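Local coordinates for protein probable CoA-transferase alpha subunit (Rhodococcus jostii, PDB 6COJ) that probably works with a partner beta subunit on a ring-bearing coenzyme A thioester, as a member of the coenzyme A transferase family, at residues Met34-Pro47 and Leu175-Gly187. The protein carries 1 engineered substitution. Numbering follows the deposited sequence.
Sequences MTIGIGGWGSRRKP and LNLDAALVHLNLG. With F8G (S-{(3R,5R,9R)-1-[(2R,3S,4R,5R)-5-(6-amino-9H-purin-9-yl)-4-hydroxy-3-(phosphonooxy)tetrahydrofuran-2-yl]-3,5,9-trihydroxy-8,8-dimethyl-3,5-dioxido-10,14-dioxo-2,4,6-trioxa-11,15-diaza-3lambda~5~,5lambda~5~-diphosphaheptadecan-17-yl} (5R,10R)-7-hydroxy-10-methyl-2-oxo-1-oxaspiro[4.5]dec-6-ene-6-carbothioate (non-preferred name)), chain E.
Thr35 O takes two backbone N-H groups at the corner of segment 175-187. Ala179 N lies in its carbonyl plane at 3.2 Å, and Asp178 N adds a weak bond. Asp178 also reaches back with its carboxylate: OD2 accepts Thr35 N at 2.8 Å on its anti side, nearly straight (171°). The CG of Asp178 stands beside its own backbone N (chi1 -64°), which turns the carboxylate toward Thr35. Met34 CG packs on Asp178 CB.

The strands then run parallel. Gly37 N binds Ala179 O, Leu181 N binds Gly37 O, and Gly39 N binds Leu181 O, each at 2.9 Å. A side chain at Gly37 would collide with Leu177 CD1. On the face of Ile36 and Ile38, Ile36 CG2 meets Leu181 CG at 4.0 Å. Pro47 CG rests near Leu181 O.

Past the strand, Arg45 folds back. Its chain bends at chi3 (65°) and brings NE to His183 O at 2.8 Å, in the guanidinium plane. Leu184 CD2 lies over one guanidinium face, toward its rim, and NH2 forms a salt bridge with Asp203. With alanine in place of Arg45, His183 O is likely to lose this donor, Leu184 CD2 its neighbour, and Asp203 this countercharge. A water accepts from His183 N at 2.8 Å and also lies close to Arg45 O. The His183 ring is hydrogen-bonded at ND1 to Ser216 and at NE2 to Glu218.

In the loop after strand 35-38, the edge of the Trp41 ring meets methyl CAI on the ring system of the bound coenzyme A thioester. In this parallel Rossmann-like sheet, strand 35-38 lies between strands 62-65 and 177-184. Helix 70-77 packs on Ile38, and helix 203-208 on Leu177 and Val182.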
loop_
_atom_site.group_PDB
_atom_site.type_symbol
_atom_site.label_atom_id
_atom_site.label_comp_id
_atom_site.label_asym_id
_atom_site.label_seq_id
_atom_site.Cartn_x
_atom_site.Cartn_y
_atom_site.Cartn_z
ATOM N N MET A 34 -7.639 -1.967 -27.215
ATOM C CA MET A 34 -6.842 -1.673 -26.033
ATOM C C MET A 34 -7.416 -2.358 -24.806
ATOM O O MET A 34 -8.616 -2.645 -24.720
ATOM C CB MET A 34 -6.819 -0.172 -25.760
ATOM C CG MET A 34 -5.728 0.552 -26.486
ATOM S SD MET A 34 -5.745 2.278 -26.000
ATOM C CE MET A 34 -4.297 2.877 -26.866
ATOM N N THR A 35 -6.531 -2.622 -23.850
ATOM C CA THR A 35 -6.929 -2.933 -22.486
ATOM C C THR A 35 -6.969 -1.619 -21.710
ATOM O O THR A 35 -5.953 -0.918 -21.614
ATOM C CB THR A 35 -5.931 -3.911 -21.872
ATOM O OG1 THR A 35 -5.988 -5.147 -22.586
ATOM C CG2 THR A 35 -6.263 -4.170 -20.414
ATOM N N ILE A 36 -8.145 -1.269 -21.187
ATOM C CA ILE A 36 -8.355 0.006 -20.513
ATOM C C ILE A 36 -8.852 -0.256 -19.099
ATOM O O ILE A 36 -9.820 -1.001 -18.902
ATOM C CB ILE A 36 -9.346 0.897 -21.284
ATOM C CG1 ILE A 36 -8.828 1.132 -22.704
ATOM C CG2 ILE A 36 -9.568 2.227 -20.548
ATOM C CD1 ILE A 36 -9.682 2.088 -23.519
ATOM N N GLY A 37 -8.195 0.366 -18.123
ATOM C CA GLY A 37 -8.665 0.333 -16.752
ATOM C C GLY A 37 -9.506 1.570 -16.493
ATOM O O GLY A 37 -9.166 2.668 -16.929
ATOM N N ILE A 38 -10.617 1.384 -15.790
ATOM C CA ILE A 38 -11.507 2.491 -15.459
ATOM C C ILE A 38 -11.581 2.615 -13.945
ATOM O O ILE A 38 -11.881 1.634 -13.249
ATOM C CB ILE A 38 -12.904 2.309 -16.080
ATOM C CG1 ILE A 38 -12.780 2.108 -17.588
ATOM C CG2 ILE A 38 -13.762 3.525 -15.756
ATOM C CD1 ILE A 38 -14.097 1.883 -18.283
ATOM N N GLY A 39 -11.306 3.819 -13.446
ATOM C CA GLY A 39 -11.218 4.082 -12.021
ATOM C C GLY A 39 -12.570 4.134 -11.327
ATOM O O GLY A 39 -13.588 3.647 -11.830
ATOM N N GLY A 40 -12.570 4.744 -10.147
ATOM C CA GLY A 40 -13.766 4.739 -9.332
ATOM C C GLY A 40 -14.095 3.335 -8.839
ATOM O O GLY A 40 -13.245 2.444 -8.780
ATOM N N TRP A 41 -15.375 3.139 -8.507
ATOM C CA TRP A 41 -15.818 1.894 -7.886
ATOM C C TRP A 41 -17.335 1.820 -7.965
ATOM O O TRP A 41 -18.018 2.677 -7.402
ATOM C CB TRP A 41 -15.384 1.913 -6.417
ATOM C CG TRP A 41 -15.895 0.793 -5.547
ATOM C CD1 TRP A 41 -17.172 0.635 -5.057
ATOM C CD2 TRP A 41 -15.122 -0.285 -5.007
ATOM N NE1 TRP A 41 -17.235 -0.488 -4.266
ATOM C CE2 TRP A 41 -15.989 -1.062 -4.211
ATOM C CE3 TRP A 41 -13.781 -0.675 -5.129
ATOM C CZ2 TRP A 41 -15.556 -2.204 -3.535
ATOM C CZ3 TRP A 41 -13.356 -1.811 -4.455
ATOM C CH2 TRP A 41 -14.242 -2.558 -3.672
ATOM N N GLY A 42 -17.881 0.815 -8.652
ATOM C CA GLY A 42 -19.333 0.722 -8.714
ATOM C C GLY A 42 -19.920 2.011 -9.262
ATOM O O GLY A 42 -19.485 2.518 -10.302
ATOM N N SER A 43 -20.895 2.574 -8.551
ATOM C CA SER A 43 -21.451 3.875 -8.929
ATOM C C SER A 43 -20.831 5.011 -8.112
ATOM O O SER A 43 -21.521 5.849 -7.515
ATOM C CB SER A 43 -22.973 3.851 -8.822
ATOM O OG SER A 43 -23.555 5.040 -9.327
ATOM N N ARG A 44 -19.496 5.049 -8.096
ATOM C CA ARG A 44 -18.747 5.997 -7.271
ATOM C C ARG A 44 -17.572 6.540 -8.067
ATOM O O ARG A 44 -16.682 5.781 -8.470
ATOM C CB ARG A 44 -18.257 5.355 -5.962
ATOM C CG ARG A 44 -19.336 4.579 -5.221
ATOM C CD ARG A 44 -18.798 3.839 -4.003
ATOM N NE ARG A 44 -19.721 2.791 -3.574
ATOM C CZ ARG A 44 -19.982 2.461 -2.315
ATOM N NH1 ARG A 44 -19.419 3.117 -1.301
ATOM N NH2 ARG A 44 -20.841 1.482 -2.064
ATOM N N ARG A 45 -17.576 7.859 -8.264
ATOM C CA ARG A 45 -16.508 8.620 -8.929
ATOM C C ARG A 45 -15.993 7.940 -10.188
ATOM O O ARG A 45 -14.790 7.817 -10.425
ATOM C CB ARG A 45 -15.384 9.029 -7.975
ATOM C CG ARG A 45 -14.799 10.392 -8.358
ATOM C CD ARG A 45 -13.678 10.863 -7.415
ATOM N NE ARG A 45 -12.534 9.955 -7.521
ATOM C CZ ARG A 45 -11.991 9.264 -6.523
ATOM N NH1 ARG A 45 -12.415 9.405 -5.266
ATOM N NH2 ARG A 45 -10.986 8.436 -6.801
ATOM N N LYS A 46 -16.939 7.522 -11.033
ATOM C CA LYS A 46 -16.558 6.990 -12.323
ATOM C C LYS A 46 -16.277 8.138 -13.287
ATOM O O LYS A 46 -16.908 9.193 -13.203
ATOM C CB LYS A 46 -17.702 6.150 -12.875
ATOM C CG LYS A 46 -17.808 4.803 -12.185
ATOM C CD LYS A 46 -16.668 3.912 -12.598
ATOM C CE LYS A 46 -16.696 2.581 -11.891
ATOM N NZ LYS A 46 -15.589 1.749 -12.417
ATOM N N PRO A 47 -15.318 7.960 -14.225
ATOM C CA PRO A 47 -15.070 8.990 -15.262
ATOM C C PRO A 47 -16.132 8.921 -16.355
ATOM O O PRO A 47 -15.888 8.536 -17.508
ATOM C CB PRO A 47 -13.670 8.618 -15.760
ATOM C CG PRO A 47 -13.639 7.124 -15.632
ATOM C CD PRO A 47 -14.382 6.825 -14.341
ATOM N N LEU A 175 -2.146 -6.871 -13.975
ATOM C CA LEU A 175 -3.173 -6.275 -14.830
ATOM C C LEU A 175 -2.590 -5.049 -15.535
ATOM O O LEU A 175 -2.909 -3.894 -15.234
ATOM C CB LEU A 175 -4.415 -5.936 -14.005
ATOM C CG LEU A 175 -5.158 -7.146 -13.420
ATOM C CD1 LEU A 175 -6.217 -6.707 -12.416
ATOM C CD2 LEU A 175 -5.786 -7.984 -14.530
ATOM N N ASN A 176 -1.689 -5.317 -16.477
ATOM C CA ASN A 176 -1.098 -4.240 -17.257
ATOM C C ASN A 176 -2.146 -3.641 -18.182
ATOM O O ASN A 176 -2.922 -4.359 -18.813
ATOM C CB ASN A 176 0.063 -4.777 -18.090
ATOM C CG ASN A 176 1.062 -5.539 -17.250
ATOM O OD1 ASN A 176 1.831 -4.945 -16.505
ATOM N ND2 ASN A 176 1.047 -6.864 -17.357
ATOM N N LEU A 177 -2.160 -2.320 -18.277
ATOM C CA LEU A 177 -3.175 -1.609 -19.038
ATOM C C LEU A 177 -2.545 -0.773 -20.142
ATOM O O LEU A 177 -1.512 -0.127 -19.935
ATOM C CB LEU A 177 -3.943 -0.660 -18.119
ATOM C CG LEU A 177 -4.425 -1.240 -16.785
ATOM C CD1 LEU A 177 -4.975 -0.138 -15.881
ATOM C CD2 LEU A 177 -5.470 -2.318 -17.026
ATOM N N ASP A 178 -3.194 -0.753 -21.310
ATOM C CA ASP A 178 -2.787 0.209 -22.326
ATOM C C ASP A 178 -3.149 1.619 -21.897
ATOM O O ASP A 178 -2.405 2.566 -22.174
ATOM C CB ASP A 178 -3.431 -0.125 -23.670
ATOM C CG ASP A 178 -2.972 -1.462 -24.203
ATOM O OD1 ASP A 178 -1.743 -1.688 -24.260
ATOM O OD2 ASP A 178 -3.837 -2.293 -24.532
ATOM N N ALA A 179 -4.291 1.782 -21.229
ATOM C CA ALA A 179 -4.727 3.108 -20.820
ATOM C C ALA A 179 -5.514 3.016 -19.524
ATOM O O ALA A 179 -6.074 1.970 -19.182
ATOM C CB ALA A 179 -5.569 3.783 -21.909
ATOM N N ALA A 180 -5.530 4.128 -18.792
ATOM C CA ALA A 180 -6.379 4.286 -17.617
ATOM C C ALA A 180 -7.186 5.564 -17.765
ATOM O O ALA A 180 -6.673 6.583 -18.246
ATOM C CB ALA A 180 -5.554 4.367 -16.319
ATOM N N LEU A 181 -8.454 5.497 -17.359
ATOM C CA LEU A 181 -9.358 6.645 -17.312
ATOM C C LEU A 181 -9.820 6.786 -15.869
ATOM O O LEU A 181 -10.402 5.851 -15.309
ATOM C CB LEU A 181 -10.574 6.420 -18.220
ATOM C CG LEU A 181 -10.294 6.015 -19.665
ATOM C CD1 LEU A 181 -11.605 5.681 -20.368
ATOM C CD2 LEU A 181 -9.555 7.115 -20.396
ATOM N N VAL A 182 -9.536 7.936 -15.249
ATOM C CA VAL A 182 -9.921 8.181 -13.863
ATOM C C VAL A 182 -10.467 9.599 -13.756
ATOM O O VAL A 182 -10.140 10.471 -14.560
ATOM C CB VAL A 182 -8.750 7.971 -12.865
ATOM C CG1 VAL A 182 -8.194 6.537 -12.958
ATOM C CG2 VAL A 182 -7.637 8.992 -13.105
ATOM N N HIS A 183 -11.306 9.823 -12.740
ATOM C CA HIS A 183 -11.887 11.134 -12.460
ATOM C C HIS A 183 -11.593 11.517 -11.019
ATOM O O HIS A 183 -11.856 10.734 -10.100
ATOM C CB HIS A 183 -13.406 11.121 -12.649
ATOM C CG HIS A 183 -14.030 12.468 -12.491
ATOM N ND1 HIS A 183 -14.014 13.408 -13.500
ATOM C CD2 HIS A 183 -14.674 13.044 -11.447
ATOM C CE1 HIS A 183 -14.636 14.502 -13.088
ATOM N NE2 HIS A 183 -15.050 14.306 -11.848
ATOM N N LEU A 184 -11.080 12.727 -10.823
ATOM C CA LEU A 184 -10.728 13.219 -9.499
ATOM C C LEU A 184 -11.328 14.604 -9.272
ATOM O O LEU A 184 -11.888 15.232 -10.175
ATOM C CB LEU A 184 -9.205 13.211 -9.282
ATOM C CG LEU A 184 -8.675 11.797 -9.032
ATOM C CD1 LEU A 184 -7.164 11.740 -9.175
ATOM C CD2 LEU A 184 -9.087 11.300 -7.637
ATOM N N ASN A 185 -11.217 15.089 -8.038
ATOM C CA ASN A 185 -11.926 16.314 -7.702
ATOM C C ASN A 185 -11.185 17.578 -8.109
ATOM O O ASN A 185 -11.821 18.595 -8.398
ATOM C CB ASN A 185 -12.284 16.344 -6.214
ATOM C CG ASN A 185 -13.190 15.192 -5.830
ATOM O OD1 ASN A 185 -14.431 15.307 -5.874
ATOM N ND2 ASN A 185 -12.593 14.077 -5.471
ATOM N N LEU A 186 -9.861 17.555 -8.110
ATOM C CA LEU A 186 -9.088 18.766 -8.314
ATOM C C LEU A 186 -7.750 18.364 -8.902
ATOM O O LEU A 186 -7.196 17.327 -8.531
ATOM C CB LEU A 186 -8.853 19.455 -6.964
ATOM C CG LEU A 186 -8.518 20.937 -6.966
ATOM C CD1 LEU A 186 -9.646 21.737 -7.611
ATOM C CD2 LEU A 186 -8.321 21.368 -5.534
ATOM N N GLY A 187 -7.222 19.186 -9.795
ATOM C CA GLY A 187 -5.915 18.892 -10.354
ATOM C C GLY A 187 -5.349 20.107 -11.048
ATOM O O GLY A 187 -6.057 21.083 -11.301
HETATM C C4 F8G E . -33.322 -17.498 -11.894
HETATM C C5 F8G E . -32.617 -18.772 -11.698
HETATM C C6 F8G E . -31.963 -19.395 -12.874
HETATM C C8 F8G E . -33.477 -18.095 -9.803
HETATM N N1 F8G E . -32.035 -18.775 -14.075
HETATM N N3 F8G E . -33.367 -16.917 -13.116
HETATM C "C1'" F8G E . -34.588 -15.914 -10.481
HETATM C C2 F8G E . -32.732 -17.501 -14.302
HETATM C "C2'" F8G E . -35.751 -16.035 -9.517
HETATM C "C3'" F8G E . -35.824 -14.627 -8.971
HETATM C "C4'" F8G E . -34.375 -14.232 -8.860
HETATM C "C5'" F8G E . -33.841 -14.618 -7.497
HETATM C CAA F8G E . -14.824 -7.437 1.564
HETATM C CAB F8G E . -16.282 -7.752 1.346
HETATM C CAC F8G E . -17.001 -7.250 0.321
HETATM C CAD F8G E . -16.506 -6.046 -0.468
HETATM C CAE F8G E . -15.203 -5.503 0.114
HETATM C CAF F8G E . -14.240 -6.630 0.423
HETATM C CAG F8G E . -18.256 -7.901 -0.093
HETATM C CAI F8G E . -14.524 -4.502 -0.809
HETATM C CAK F8G E . -17.528 -4.901 -0.626
HETATM C CAL F8G E . -17.908 -4.777 -2.112
HETATM C CAM F8G E . -17.083 -5.871 -2.743
HETATM C CAQ F8G E . -20.376 -9.603 -0.269
HETATM C CAR F8G E . -21.519 -8.692 0.143
HETATM C CAT F8G E . -23.638 -9.734 -0.367
HETATM C CAU F8G E . -24.889 -9.639 -1.220
HETATM C CAV F8G E . -25.696 -10.931 -1.276
HETATM C CAX F8G E . -28.033 -10.393 -1.446
HETATM C CAY F8G E . -29.279 -10.295 -2.288
HETATM C CAZ F8G E . -30.244 -11.458 -2.029
HETATM C CBA F8G E . -31.371 -11.400 -3.049
HETATM C CBM F8G E . -29.502 -12.776 -2.200
HETATM C CBN F8G E . -30.865 -11.383 -0.639
HETATM N N6 F8G E . -31.301 -20.570 -12.749
HETATM N N7 F8G E . -32.752 -19.082 -10.392
HETATM N N9 F8G E . -33.822 -17.162 -10.708
HETATM N NAS F8G E . -22.681 -8.871 -0.693
HETATM N NAW F8G E . -26.911 -10.752 -2.060
HETATM O "O2'" F8G E . -36.963 -16.407 -10.176
HETATM O "O3'" F8G E . -36.371 -13.759 -9.948
HETATM O "O4'" F8G E . -33.699 -14.978 -9.869
HETATM O "O5'" F8G E . -34.503 -13.833 -6.510
HETATM O OAH F8G E . -16.783 -8.492 2.168
HETATM O OAJ F8G E . -18.853 -7.468 -1.071
HETATM O OAN F8G E . -17.082 -6.228 -3.901
HETATM O OAO F8G E . -16.230 -6.513 -1.783
HETATM O OBB F8G E . -30.755 -11.412 -4.327
HETATM O OBD F8G E . -32.321 -12.702 -5.937
HETATM O OBJ F8G E . -23.518 -10.530 0.556
HETATM O OBK F8G E . -28.044 -10.139 -0.250
HETATM O OBL F8G E . -29.947 -9.051 -2.031
HETATM O OBO F8G E . -30.718 -11.041 -6.811
HETATM O OBP F8G E . -32.652 -10.141 -5.504
HETATM O OBQ F8G E . -34.373 -12.382 -4.397
HETATM O OBR F8G E . -33.210 -14.597 -4.494
HETATM O OCI F8G E . -38.204 -12.294 -10.903
HETATM O OCJ F8G E . -38.734 -14.540 -9.988
HETATM O OCK F8G E . -38.090 -12.683 -8.452
HETATM P PBC F8G E . -31.653 -11.265 -5.652
HETATM P PBE F8G E . -33.619 -13.362 -5.261
HETATM P PCH F8G E . -37.897 -13.297 -9.819
HETATM S SAP F8G E . -18.939 -9.224 0.684
HETATM O O HOH W 1 -12.091 7.565 -11.291
#